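PDB 4S1P: SGNH hydrolase-type esterase domain-containing protein, which is a putative SGNH hydrolase of the GDSL-like lipase/acylhydrolase family, probably cleaving ester bonds in a substrate that is not known. Local coordinates for residues M72-A77 with W107-G112; T81-S86 with A131-Q136; E43-K48 with A88-A93; R32-G37 with G52-A57; L41-H44 with R50-A53. All blocks are in the same frame, centred on the assembly; numbering follows the deposited sequence. Where two conformers were deposited one is given.

Interaction 1 (M72-A77 with W107-G112); sequences MSHGPA and WPYRAG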
# COMPACT_ATOMS: atom_id res chain seq x y z
N MSE A 72 2.17 -4.71 4.89
CA MSE A 72 1.47 -5.94 5.28
C MSE A 72 0.16 -5.54 5.93
O MSE A 72 0.10 -4.63 6.73
CB MSE A 72 2.42 -6.75 6.19
CG MSE A 72 1.95 -8.19 6.41
SE MSE A 72 0.74 -8.24 7.96
CE MSE A 72 2.01 -7.71 9.37
N SER A 73 -0.89 -6.28 5.59
CA SER A 73 -2.27 -5.82 5.74
C SER A 73 -2.75 -5.49 7.14
O SER A 73 -3.67 -4.70 7.27
CB SER A 73 -3.25 -6.82 5.10
OG SER A 73 -3.16 -8.06 5.73
N HIS A 74 -2.14 -6.07 8.18
CA HIS A 74 -2.48 -5.65 9.55
C HIS A 74 -1.36 -4.89 10.24
O HIS A 74 -1.53 -4.43 11.40
CB HIS A 74 -2.98 -6.80 10.43
CG HIS A 74 -2.01 -7.91 10.65
ND1 HIS A 74 -0.98 -7.80 11.55
CD2 HIS A 74 -1.99 -9.18 10.19
CE1 HIS A 74 -0.34 -8.96 11.61
NE2 HIS A 74 -0.93 -9.81 10.79
N GLY A 75 -0.23 -4.77 9.55
CA GLY A 75 0.94 -4.11 10.17
C GLY A 75 0.72 -2.75 10.78
O GLY A 75 1.18 -2.48 11.89
N PRO A 76 0.03 -1.85 10.08
CA PRO A 76 -0.18 -0.54 10.69
C PRO A 76 -0.93 -0.59 12.01
O PRO A 76 -0.75 0.31 12.84
CB PRO A 76 -0.92 0.24 9.60
CG PRO A 76 -0.53 -0.46 8.35
CD PRO A 76 -0.47 -1.90 8.71
N ALA A 77 -1.77 -1.60 12.18
CA ALA A 77 -2.49 -1.81 13.44
C ALA A 77 -1.68 -2.55 14.50
O ALA A 77 -1.74 -2.18 15.69
CB ALA A 77 -3.81 -2.53 13.22
N TRP A 107 -7.40 -1.43 4.06
CA TRP A 107 -8.68 -1.51 4.74
C TRP A 107 -8.58 -2.40 5.98
O TRP A 107 -7.76 -3.32 6.03
CB TRP A 107 -9.73 -2.07 3.75
CG TRP A 107 -9.21 -3.23 3.01
CD1 TRP A 107 -9.19 -4.52 3.43
CD2 TRP A 107 -8.55 -3.21 1.74
NE1 TRP A 107 -8.56 -5.31 2.51
CE2 TRP A 107 -8.15 -4.53 1.46
CE3 TRP A 107 -8.23 -2.19 0.82
CZ2 TRP A 107 -7.46 -4.86 0.31
CZ3 TRP A 107 -7.54 -2.54 -0.32
CH2 TRP A 107 -7.15 -3.85 -0.56
N PRO A 108 -9.46 -2.17 6.96
CA PRO A 108 -9.60 -3.19 8.02
C PRO A 108 -10.13 -4.47 7.38
O PRO A 108 -10.76 -4.44 6.35
CB PRO A 108 -10.67 -2.59 8.96
CG PRO A 108 -11.47 -1.70 8.08
CD PRO A 108 -10.50 -1.14 7.07
N TYR A 109 -9.87 -5.59 8.02
CA TYR A 109 -10.42 -6.85 7.57
C TYR A 109 -11.94 -6.86 7.75
O TYR A 109 -12.50 -6.15 8.56
CB TYR A 109 -9.81 -7.96 8.38
CG TYR A 109 -8.35 -8.17 8.27
CD1 TYR A 109 -7.60 -7.55 7.28
CD2 TYR A 109 -7.70 -9.05 9.15
CE1 TYR A 109 -6.23 -7.78 7.19
CE2 TYR A 109 -6.34 -9.30 9.04
CZ TYR A 109 -5.61 -8.66 8.06
OH TYR A 109 -4.26 -8.96 7.96
N ARG A 110 -12.61 -7.69 6.97
CA ARG A 110 -14.05 -7.79 7.06
C ARG A 110 -14.50 -8.26 8.44
O ARG A 110 -13.95 -9.20 9.00
CB ARG A 110 -14.58 -8.69 5.97
CG ARG A 110 -16.08 -8.80 6.02
CD ARG A 110 -16.66 -9.43 4.80
NE ARG A 110 -18.12 -9.35 4.80
CZ ARG A 110 -18.86 -9.69 3.75
NH1 ARG A 110 -18.28 -10.17 2.67
NH2 ARG A 110 -20.19 -9.58 3.80
N ALA A 111 -15.48 -7.57 9.02
CA ALA A 111 -15.95 -7.93 10.34
C ALA A 111 -16.39 -9.40 10.36
O ALA A 111 -17.08 -9.89 9.45
CB ALA A 111 -17.08 -7.04 10.78
N GLY A 112 -15.96 -10.09 11.39
CA GLY A 112 -16.29 -11.49 11.56
C GLY A 112 -15.40 -12.50 10.87
O GLY A 112 -15.57 -13.69 11.11
O HOH W 1 -5.31 -4.00 5.15

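Interaction 2 (T81-S86 with A131-Q136); sequences TAYARS and AEAFAQ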
# COMPACT_ATOMS: atom_id res chain seq x y z
N THR A 81 4.60 1.18 15.15
CA THR A 81 5.86 1.89 15.14
C THR A 81 6.77 1.44 14.00
O THR A 81 7.37 2.27 13.31
CB THR A 81 6.54 1.80 16.50
OG1 THR A 81 5.64 2.36 17.48
CG2 THR A 81 7.84 2.56 16.47
N ALA A 82 6.82 0.14 13.77
CA ALA A 82 7.55 -0.38 12.63
C ALA A 82 7.02 0.18 11.33
O ALA A 82 7.79 0.54 10.44
CB ALA A 82 7.54 -1.90 12.59
N TYR A 83 5.70 0.25 11.24
CA TYR A 83 5.09 0.85 10.04
C TYR A 83 5.52 2.28 9.84
O TYR A 83 6.00 2.67 8.76
CB TYR A 83 3.57 0.74 10.14
CG TYR A 83 2.89 1.50 9.00
CD1 TYR A 83 3.12 1.13 7.71
CD2 TYR A 83 2.15 2.63 9.22
CE1 TYR A 83 2.58 1.82 6.65
CE2 TYR A 83 1.62 3.35 8.18
CZ TYR A 83 1.85 2.94 6.89
OH TYR A 83 1.34 3.70 5.87
N ALA A 84 5.36 3.08 10.90
CA ALA A 84 5.67 4.49 10.84
C ALA A 84 7.13 4.72 10.44
O ALA A 84 7.43 5.61 9.63
CB ALA A 84 5.37 5.17 12.16
N ARG A 85 8.05 3.95 11.01
CA ARG A 85 9.44 4.13 10.68
C ARG A 85 9.76 3.71 9.26
O ARG A 85 10.58 4.35 8.60
CB ARG A 85 10.35 3.38 11.67
CG ARG A 85 10.21 3.81 13.13
CD ARG A 85 10.37 5.32 13.33
NE ARG A 85 9.06 5.96 13.46
CZ ARG A 85 8.75 7.14 12.95
NH1 ARG A 85 9.66 7.84 12.29
NH2 ARG A 85 7.53 7.63 13.13
N SER A 86 9.09 2.66 8.77
CA SER A 86 9.32 2.22 7.42
C SER A 86 8.86 3.28 6.43
O SER A 86 9.56 3.60 5.47
CB SER A 86 8.63 0.89 7.15
OG SER A 86 9.19 -0.17 7.91
N ALA A 131 -6.71 3.63 10.38
CA ALA A 131 -6.95 5.00 9.92
C ALA A 131 -5.97 5.95 10.58
O ALA A 131 -5.44 6.86 9.93
CB ALA A 131 -8.40 5.41 10.20
N GLU A 132 -5.76 5.79 11.88
CA GLU A 132 -4.82 6.66 12.61
C GLU A 132 -3.39 6.52 12.09
O GLU A 132 -2.64 7.51 11.94
CB GLU A 132 -4.83 6.37 14.12
CG GLU A 132 -6.07 6.92 14.82
CD GLU A 132 -6.05 6.71 16.32
OE1 GLU A 132 -4.94 6.51 16.87
OE2 GLU A 132 -7.13 6.75 16.94
N ALA A 133 -2.98 5.27 11.85
CA ALA A 133 -1.63 5.01 11.32
C ALA A 133 -1.40 5.68 9.98
O ALA A 133 -0.35 6.31 9.77
CB ALA A 133 -1.37 3.53 11.19
N PHE A 134 -2.36 5.56 9.06
CA PHE A 134 -2.15 6.18 7.76
C PHE A 134 -2.18 7.69 7.82
O PHE A 134 -1.39 8.36 7.15
CB PHE A 134 -3.21 5.68 6.76
CG PHE A 134 -3.11 4.17 6.50
CD1 PHE A 134 -1.89 3.57 6.21
CD2 PHE A 134 -4.25 3.39 6.51
CE1 PHE A 134 -1.80 2.23 5.97
CE2 PHE A 134 -4.15 2.02 6.24
CZ PHE A 134 -2.93 1.46 5.98
N ALA A 135 -3.07 8.24 8.64
CA ALA A 135 -3.17 9.69 8.74
C ALA A 135 -1.88 10.28 9.32
O ALA A 135 -1.35 11.30 8.83
CB ALA A 135 -4.36 10.06 9.60
N GLN A 136 -1.36 9.64 10.37
CA GLN A 136 -0.15 10.12 11.00
C GLN A 136 1.05 9.97 10.06
O GLN A 136 1.90 10.86 9.96
CB GLN A 136 0.11 9.41 12.31
CG GLN A 136 1.17 10.14 13.14
CD GLN A 136 0.74 11.56 13.54
OE1 GLN A 136 -0.32 11.75 14.15
NE2 GLN A 136 1.55 12.56 13.18

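Interaction 3 (E43-K48 with A88-A93); sequences EHLNPK and ASLSEA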
# COMPACT_ATOMS: atom_id res chain seq x y z
N GLU A 43 11.38 -4.53 4.62
CA GLU A 43 12.33 -5.25 3.75
C GLU A 43 13.01 -4.31 2.78
O GLU A 43 14.17 -4.47 2.43
CB GLU A 43 11.61 -6.33 2.92
CG GLU A 43 11.04 -7.42 3.74
CD GLU A 43 10.33 -8.44 2.89
OE1 GLU A 43 10.62 -8.55 1.65
OE2 GLU A 43 9.45 -9.08 3.50
N HIS A 44 12.27 -3.31 2.32
CA HIS A 44 12.80 -2.40 1.33
C HIS A 44 13.92 -1.48 1.83
O HIS A 44 14.59 -0.85 1.01
CB HIS A 44 11.66 -1.58 0.71
CG HIS A 44 10.67 -2.41 0.00
ND1 HIS A 44 10.76 -2.70 -1.33
CD2 HIS A 44 9.58 -3.07 0.46
CE1 HIS A 44 9.77 -3.50 -1.67
NE2 HIS A 44 9.06 -3.76 -0.59
N LEU A 45 14.07 -1.41 3.15
CA LEU A 45 15.10 -0.61 3.78
C LEU A 45 16.35 -1.43 4.05
O LEU A 45 17.34 -0.90 4.54
CB LEU A 45 14.57 0.00 5.06
CG LEU A 45 13.53 1.10 4.80
CD1 LEU A 45 12.91 1.48 6.12
CD2 LEU A 45 14.12 2.32 4.10
N ASN A 46 16.29 -2.72 3.73
CA ASN A 46 17.35 -3.66 4.08
C ASN A 46 17.93 -4.27 2.80
O ASN A 46 17.31 -5.16 2.22
CB ASN A 46 16.82 -4.74 5.00
CG ASN A 46 17.89 -5.76 5.38
OD1 ASN A 46 19.03 -5.67 4.94
ND2 ASN A 46 17.50 -6.76 6.16
N PRO A 47 19.07 -3.74 2.33
CA PRO A 47 19.61 -4.22 1.04
C PRO A 47 20.04 -5.67 1.01
O PRO A 47 20.43 -6.16 -0.05
CB PRO A 47 20.76 -3.27 0.73
CG PRO A 47 20.99 -2.47 1.93
CD PRO A 47 19.86 -2.64 2.89
N LYS A 48 20.02 -6.33 2.17
CA LYS A 48 20.29 -7.79 2.23
C LYS A 48 19.10 -8.60 1.70
O LYS A 48 19.23 -9.79 1.39
CB LYS A 48 20.65 -8.23 3.64
CG LYS A 48 21.87 -7.51 4.17
CD LYS A 48 22.25 -8.02 5.55
CE LYS A 48 23.38 -7.17 6.10
NZ LYS A 48 23.83 -7.70 7.41
N ALA A 88 8.44 6.46 7.01
CA ALA A 88 9.25 7.65 7.13
C ALA A 88 10.54 7.52 6.31
O ALA A 88 10.92 8.43 5.56
CB ALA A 88 9.58 7.92 8.58
N SER A 89 11.21 6.38 6.44
CA SER A 89 12.48 6.23 5.79
C SER A 89 12.34 6.05 4.28
O SER A 89 13.12 6.62 3.51
CB SER A 89 13.26 5.10 6.44
OG SER A 89 13.64 5.49 7.77
N LEU A 90 11.33 5.28 3.86
CA LEU A 90 11.10 5.13 2.43
C LEU A 90 10.64 6.42 1.79
O LEU A 90 11.04 6.73 0.67
CB LEU A 90 10.06 4.05 2.18
CG LEU A 90 10.60 2.62 2.40
CD1 LEU A 90 9.45 1.63 2.46
CD2 LEU A 90 11.63 2.20 1.34
N SER A 91 9.85 7.19 2.52
CA SER A 91 9.43 8.50 2.01
C SER A 91 10.61 9.43 1.81
O SER A 91 10.67 10.14 0.82
CB SER A 91 8.36 9.13 2.91
OG SER A 91 7.17 8.38 2.90
N GLU A 92 11.50 9.50 2.80
CA GLU A 92 12.70 10.32 2.67
C GLU A 92 13.57 9.86 1.50
O GLU A 92 14.10 10.69 0.74
CB GLU A 92 13.53 10.32 3.97
CG GLU A 92 12.87 11.09 5.12
CD GLU A 92 12.45 12.49 4.70
OE1 GLU A 92 11.25 12.85 4.80
OE2 GLU A 92 13.34 13.23 4.25
N ALA A 93 13.70 8.54 1.32
CA ALA A 93 14.47 8.02 0.18
C ALA A 93 13.82 8.41 -1.15
O ALA A 93 14.50 8.80 -2.10
CB ALA A 93 14.63 6.52 0.28

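Interaction 4 (R32-G37 with G52-A57); sequences RVHARG and GALTQA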
# COMPACT_ATOMS: atom_id res chain seq x y z
N ARG A 32 6.48 -0.32 -12.14
CA ARG A 32 7.42 -1.32 -11.68
C ARG A 32 6.98 -1.75 -10.29
O ARG A 32 6.65 -0.90 -9.46
CB ARG A 32 8.82 -0.73 -11.58
CG ARG A 32 9.91 -1.68 -11.11
CD ARG A 32 10.32 -2.74 -12.14
NE ARG A 32 10.72 -2.08 -13.38
CZ ARG A 32 11.83 -1.35 -13.53
NH1 ARG A 32 12.76 -1.30 -12.58
NH2 ARG A 32 12.03 -0.69 -14.66
N VAL A 33 6.95 -3.06 -10.04
CA VAL A 33 6.47 -3.60 -8.75
C VAL A 33 7.56 -4.42 -8.06
O VAL A 33 8.16 -5.30 -8.70
CB VAL A 33 5.25 -4.51 -8.98
CG1 VAL A 33 4.73 -5.06 -7.66
CG2 VAL A 33 4.17 -3.72 -9.71
N HIS A 34 7.84 -4.08 -6.81
CA HIS A 34 8.70 -4.86 -5.94
C HIS A 34 7.81 -5.42 -4.86
O HIS A 34 7.45 -4.71 -3.89
CB HIS A 34 9.78 -3.96 -5.32
CG HIS A 34 10.75 -3.41 -6.31
ND1 HIS A 34 11.67 -2.44 -5.98
CD2 HIS A 34 10.91 -3.64 -7.63
CE1 HIS A 34 12.38 -2.13 -7.06
NE2 HIS A 34 11.92 -2.83 -8.08
N ALA A 35 7.40 -6.68 -5.04
CA ALA A 35 6.43 -7.29 -4.14
C ALA A 35 6.76 -8.75 -3.96
O ALA A 35 7.45 -9.37 -4.79
CB ALA A 35 5.04 -7.15 -4.70
N ARG A 36 6.30 -9.29 -2.85
CA ARG A 36 6.32 -10.72 -2.62
C ARG A 36 5.20 -11.02 -1.66
O ARG A 36 4.90 -10.21 -0.79
CB ARG A 36 7.61 -11.18 -1.98
CG ARG A 36 7.75 -12.70 -1.99
CD ARG A 36 8.91 -13.17 -1.12
NE ARG A 36 8.69 -12.92 0.31
CZ ARG A 36 9.17 -11.88 0.98
NH1 ARG A 36 9.93 -11.02 0.35
NH2 ARG A 36 8.90 -11.73 2.28
N GLY A 37 4.61 -12.19 -1.78
CA GLY A 37 3.60 -12.59 -0.79
C GLY A 37 4.20 -12.55 0.60
O GLY A 37 5.28 -13.06 0.84
N GLY A 52 14.87 -5.09 -0.79
CA GLY A 52 15.71 -3.99 -0.45
C GLY A 52 16.74 -3.69 -1.51
O GLY A 52 17.02 -2.54 -1.80
N ALA A 53 17.36 -4.73 -2.07
CA ALA A 53 18.33 -4.53 -3.11
C ALA A 53 17.66 -3.94 -4.36
O ALA A 53 18.24 -3.07 -5.03
CB ALA A 53 19.05 -5.83 -3.48
N LEU A 54 16.51 -4.49 -4.74
CA LEU A 54 15.77 -3.97 -5.89
C LEU A 54 15.41 -2.51 -5.70
O LEU A 54 15.57 -1.70 -6.61
CB LEU A 54 14.53 -4.79 -6.13
CG LEU A 54 14.75 -6.18 -6.72
CD1 LEU A 54 13.42 -6.92 -6.70
CD2 LEU A 54 15.32 -6.10 -8.13
N THR A 55 14.85 -2.18 -4.55
CA THR A 55 14.43 -0.81 -4.30
C THR A 55 15.62 0.14 -4.22
O THR A 55 15.57 1.23 -4.82
CB THR A 55 13.52 -0.76 -3.07
OG1 THR A 55 12.35 -1.53 -3.36
CG2 THR A 55 13.16 0.65 -2.68
N GLN A 56 16.70 -0.24 -3.54
CA GLN A 56 17.90 0.59 -3.53
C GLN A 56 18.37 0.84 -4.97
O GLN A 56 18.68 1.99 -5.33
CB GLN A 56 18.98 -0.14 -2.75
CG GLN A 56 20.30 0.60 -2.61
CD GLN A 56 21.35 -0.29 -1.95
OE1 GLN A 56 21.65 -1.41 -2.41
NE2 GLN A 56 21.88 0.17 -0.86
N ALA A 57 18.48 -0.21 -5.78
CA ALA A 57 18.96 -0.04 -7.17
C ALA A 57 18.00 0.84 -7.97
O ALA A 57 18.47 1.70 -8.75
CB ALA A 57 19.13 -1.36 -7.86

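Interaction 5 (L41-H44 with R50-A53); sequences LAEH and RNGA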
# COMPACT_ATOMS: atom_id res chain seq x y z
N LEU A 41 6.98 -3.72 4.60
CA LEU A 41 7.68 -2.56 4.01
C LEU A 41 9.13 -2.47 4.46
O LEU A 41 9.97 -2.02 3.68
CB LEU A 41 7.01 -1.23 4.34
CG LEU A 41 5.89 -0.82 3.44
CD1 LEU A 41 5.34 0.49 4.02
CD2 LEU A 41 6.24 -0.68 1.98
N ALA A 42 9.42 -2.88 5.71
CA ALA A 42 10.77 -2.76 6.24
C ALA A 42 11.81 -3.49 5.36
O ALA A 42 12.98 -3.16 5.38
CB ALA A 42 10.83 -3.29 7.65
N GLU A 43 11.38 -4.53 4.62
CA GLU A 43 12.33 -5.25 3.75
C GLU A 43 13.01 -4.31 2.78
O GLU A 43 14.17 -4.47 2.43
CB GLU A 43 11.61 -6.33 2.92
CG GLU A 43 11.04 -7.42 3.74
CD GLU A 43 10.33 -8.44 2.89
OE1 GLU A 43 10.62 -8.55 1.65
OE2 GLU A 43 9.45 -9.08 3.50
N HIS A 44 12.27 -3.31 2.32
CA HIS A 44 12.80 -2.40 1.33
C HIS A 44 13.92 -1.48 1.83
O HIS A 44 14.59 -0.85 1.01
CB HIS A 44 11.66 -1.58 0.71
CG HIS A 44 10.67 -2.41 0.00
ND1 HIS A 44 10.76 -2.70 -1.33
CD2 HIS A 44 9.58 -3.07 0.46
CE1 HIS A 44 9.77 -3.50 -1.67
NE2 HIS A 44 9.06 -3.76 -0.59
N ARG A 50 15.97 -9.24 -1.12
CA ARG A 50 15.78 -9.04 -2.55
C ARG A 50 15.02 -7.71 -2.79
O ARG A 50 15.46 -6.89 -3.62
CB ARG A 50 15.09 -10.20 -3.25
CG ARG A 50 14.86 -9.88 -4.69
CD ARG A 50 14.39 -11.07 -5.52
NE ARG A 50 14.19 -10.66 -6.90
CZ ARG A 50 15.18 -10.50 -7.77
NH1 ARG A 50 16.41 -10.71 -7.42
NH2 ARG A 50 14.93 -10.07 -9.01
N ASN A 51 13.95 -7.47 -2.04
CA ASN A 51 13.21 -6.22 -2.20
C ASN A 51 14.09 -5.02 -1.88
O ASN A 51 13.99 -3.99 -2.57
CB ASN A 51 11.98 -6.17 -1.27
CG ASN A 51 10.77 -6.82 -1.88
OD1 ASN A 51 10.62 -6.85 -3.10
ND2 ASN A 51 9.90 -7.43 -1.02
N GLY A 52 14.87 -5.09 -0.79
CA GLY A 52 15.71 -3.99 -0.45
C GLY A 52 16.74 -3.69 -1.51
O GLY A 52 17.02 -2.54 -1.80
N ALA A 53 17.36 -4.73 -2.07
CA ALA A 53 18.33 -4.53 -3.11
C ALA A 53 17.66 -3.94 -4.36
O ALA A 53 18.24 -3.07 -5.03
CB ALA A 53 19.05 -5.83 -3.48
O HOH W 2 12.73 -9.41 -0.28
O HOH W 3 17.26 -1.00 0.55

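Interaction 1 (M72-A77 with W107-G112)
Ser-73 and Tyr-109 meet through their hydroxyls. Ser-73 OG and Tyr-109 OH form a hydrogen bond of 2.6 Å, and either could be the donor. Ser-73 OG lies between the backbone N and the carbonyl carbon (chi1 61°), which brings it near the plane of the Tyr-109 ring, at its edge. The same OG is hydrogen-bonded to N1 of an unidentified ligand, probably picked up from the crystallisation liquor.

A second polar link runs through water. Ser-73 O and Trp-107 O are too far apart to bond, and both are acceptors. Water 1 donates to both, at 2.8 Å from Ser-73 O and 2.7 Å from Trp-107 O. Nearby, His-74 ND1 is hydrogen-bonded to Thr-78 OG1.

Both segments are loop-rich connections that follow parallel strands of the SGNH hydrolase fold, after strands 66-69 and 100-105. Trp-107 lies near a probable Ser-His-Asp triad of Ser-12, His-167 and Asp-164, and its NE1 bonds to Val-166 O. The contact is therefore consistent with a place beside the active site.

The remaining contacts are van der Waals. Tyr-109 OH touches the His-74 ring at its edge, in the ring plane, 3.2 Å from His-74 CD2. His-74 CB lies 4.0 Å from Tyr-109 CZ. The selenium of Met-72, a selenomethionine, sits over the centre of one His-74 ring face, 3.6 Å above it. Met-72 to Gly-75 form a type I turn, and the selenium-ring contact lies within it. Tyr-109 also packs on Leu-116 and Leu-119 of helix 114-119.

Interaction 2 (T81-S86 with A131-Q136)
Two helices that both pack on strand 100-105 of the parallel sheet meet here, where Tyr-83 of helix 80-96 reaches Ala-133 and Phe-134 of helix 123-141. The contact is apolar and largely buried. No hydrogen bond crosses it.

Tyr-83 CG is anti to the backbone N (chi1 173°), and the ring extends toward the other helix. Its hydroxyl end does most of the touching. Tyr-83 OH lies in the plane of the Phe-134 ring, at its edge, 3.3 Å from Phe-134 CD1. Tyr-83 CZ is 3.8 Å from Phe-134 CE1. The two rings are almost perpendicular, with planes at 89° and centroids 5.7 Å apart.

One flank of the tyrosine ring faces Ala-133, which meets it with both its CB and its carbonyl O. Tyr-83 CD2 is 4.1 Å from Ala-133 CB. Ala-133 O lies at the edge of the ring, near its plane, 3.9 Å from Tyr-83 CE2.

Pro-76 touches all three residues. Ile-103 of strand 100-105 is met by both aromatic side chains. Neighbouring helices packed side by side over a parallel sheet are typical of the alpha/beta/alpha SGNH hydrolase fold.

Interaction 3 (E43-K48 with A88-A93)
Leu-45 packs against Ser-89 and Leu-90 of helix 80-96. It belongs to a short 3-10 turn in the connection between strand 29-35 and helix 50-61 of the SGNH hydrolase fold.

Both methyl groups of Leu-45 are used. Leu-45 CG is anti to its carbonyl carbon (chi1 -70°), which turns the fork of the side chain onto Ser-89. CD1 and CD2 of Leu-45 each lie 3.7 Å from Ser-89 CB. Leu-45 CD2 also meets Leu-90 CD2 at 3.7 Å. The two leucine side chains run at an oblique angle to each other. Leu-90 CD2 touches His-44 as well, at 3.8 Å from His-44 CB, and thus fits between two successive residues of the turn. No hydrogen bond joins the segments.

The next shell fixes these groups. Leu-90 rests on Leu-9 of strand 4-10 and Met-69 of strand 66-69, on the sheet side. The His-44 ring is held by Thr-55 of helix 50-61. The turn itself is closed by Asn-46 N bonding to Glu-43 O.

Beyond it the chain makes an Asx turn. Lys-48 N donates to Asn-46 OD1 at 3.0 Å with an N-H...O angle of 154°, and the nitrogen sits 49° out of the side-chain carbonyl plane.

Interaction 4 (R32-G37 with G52-A57)
His-34 meets helix 50-61 with both an edge and a face of its ring. The edge makes the polar contact. His-34 ND1 and Thr-55 OG1 are 2.9 Å apart in a nearly straight hydrogen bond (167°), and either could be the donor. Thr-55 OG1 lies near the ring plane.

The face makes the apolar contact. Leu-54 CB stands over one side of the imidazole, 3.7 Å from the ring centroid and 15° off the ring normal. This is a CH-pi contact. The ring atom nearest Leu-54 CB is His-34 CE1, at 3.5 Å. The helix backbone is also near, since His-34 CE1 lies 3.3 Å from Leu-54 O. The histidine side chain crosses both helix side chains obliquely. His-34 CG is anti to the carbonyl carbon (chi1 -66°), and the ring reaches from the strand to successive residues of the helix.

Thr-55 OG1 is gripped by more than His-34. It also bonds to His-44 ND1 and to Asn-51 O, one turn earlier in its own helix. The hydroxyl is buried and joins three parts of the chain.

On the strand side, the backbone of His-34 is hydrogen-bonded to Met-8 and Gly-10 of strand 4-10. Its side chain also touches Leu-7 and Leu-9. Strand 29-35 leads through helix 50-61 to strand 66-69, a beta-alpha-beta crossover that passes strand 4-10, as expected of this parallel-sheet fold.

Interaction 5 (L41-H44 with R50-A53)
Glu-43 OE1 is held by three groups. Asn-51 ND2 donates to it at 3.0 Å, with an N-H...O angle of 143°. Water 2 donates to Glu-43 OE1 as well, also at 3.0 Å. Arg-36 NH1 adds a salt bridge. The glutamate chain is extended beyond CG (chi2 179°), which carries its carboxylate out to Asn-51. The amide nitrogen comes from above the carboxylate plane. Water 2 also accepts from Asn-51 N at 2.9 Å, so the carboxylate reaches the first turn of helix 50-61 both directly and through water.

Asn-51 lies over His-44 too. Its CB stands 3.7 Å from the centroid of the His-44 ring, a CH-pi contact. The amide is stacked on the ring, with the planes only 17° apart. Asn-51 CG is 3.5 Å from His-44 CE1.

The backbones are close because Gly-52 has no CB to strike Glu-43 O. Gly-52 CA lies 3.3 Å from Glu-43 O. Water 3 donates to His-44 O at 2.7 Å and to Gly-52 O at 2.8 Å. Thr-49 OG1 bonds to both Glu-43 O and Gly-52 N, joining the loop to the helix start.

The arginine, the amide donor and the nearby helix N-terminus would probably favour a negatively charged Glu-43.

Interactions 3, 4 and 5 form one cluster, with centres 6 to 10 Å apart. Interactions 4 and 5 share helix 50-61, and interactions 3 and 5 share Glu-43 and His-44. A hydrogen bond between His-44 and Thr-55 and a salt bridge between Arg-36 and Glu-43 link them. Interaction 2 shares helix 80-96 with interaction 3 and touches it through Ser-86 and Leu-45. Interaction 1 meets interaction 2 through Pro-76, but lies about 23 Å from interaction 4, centre to centre. Along the chain, interactions 4 and 5 close before interactions 1 and 2 open. The contacts thus link helices and loops around one parallel sheet, from outermost strand 29-35 to the loops near the probable triad.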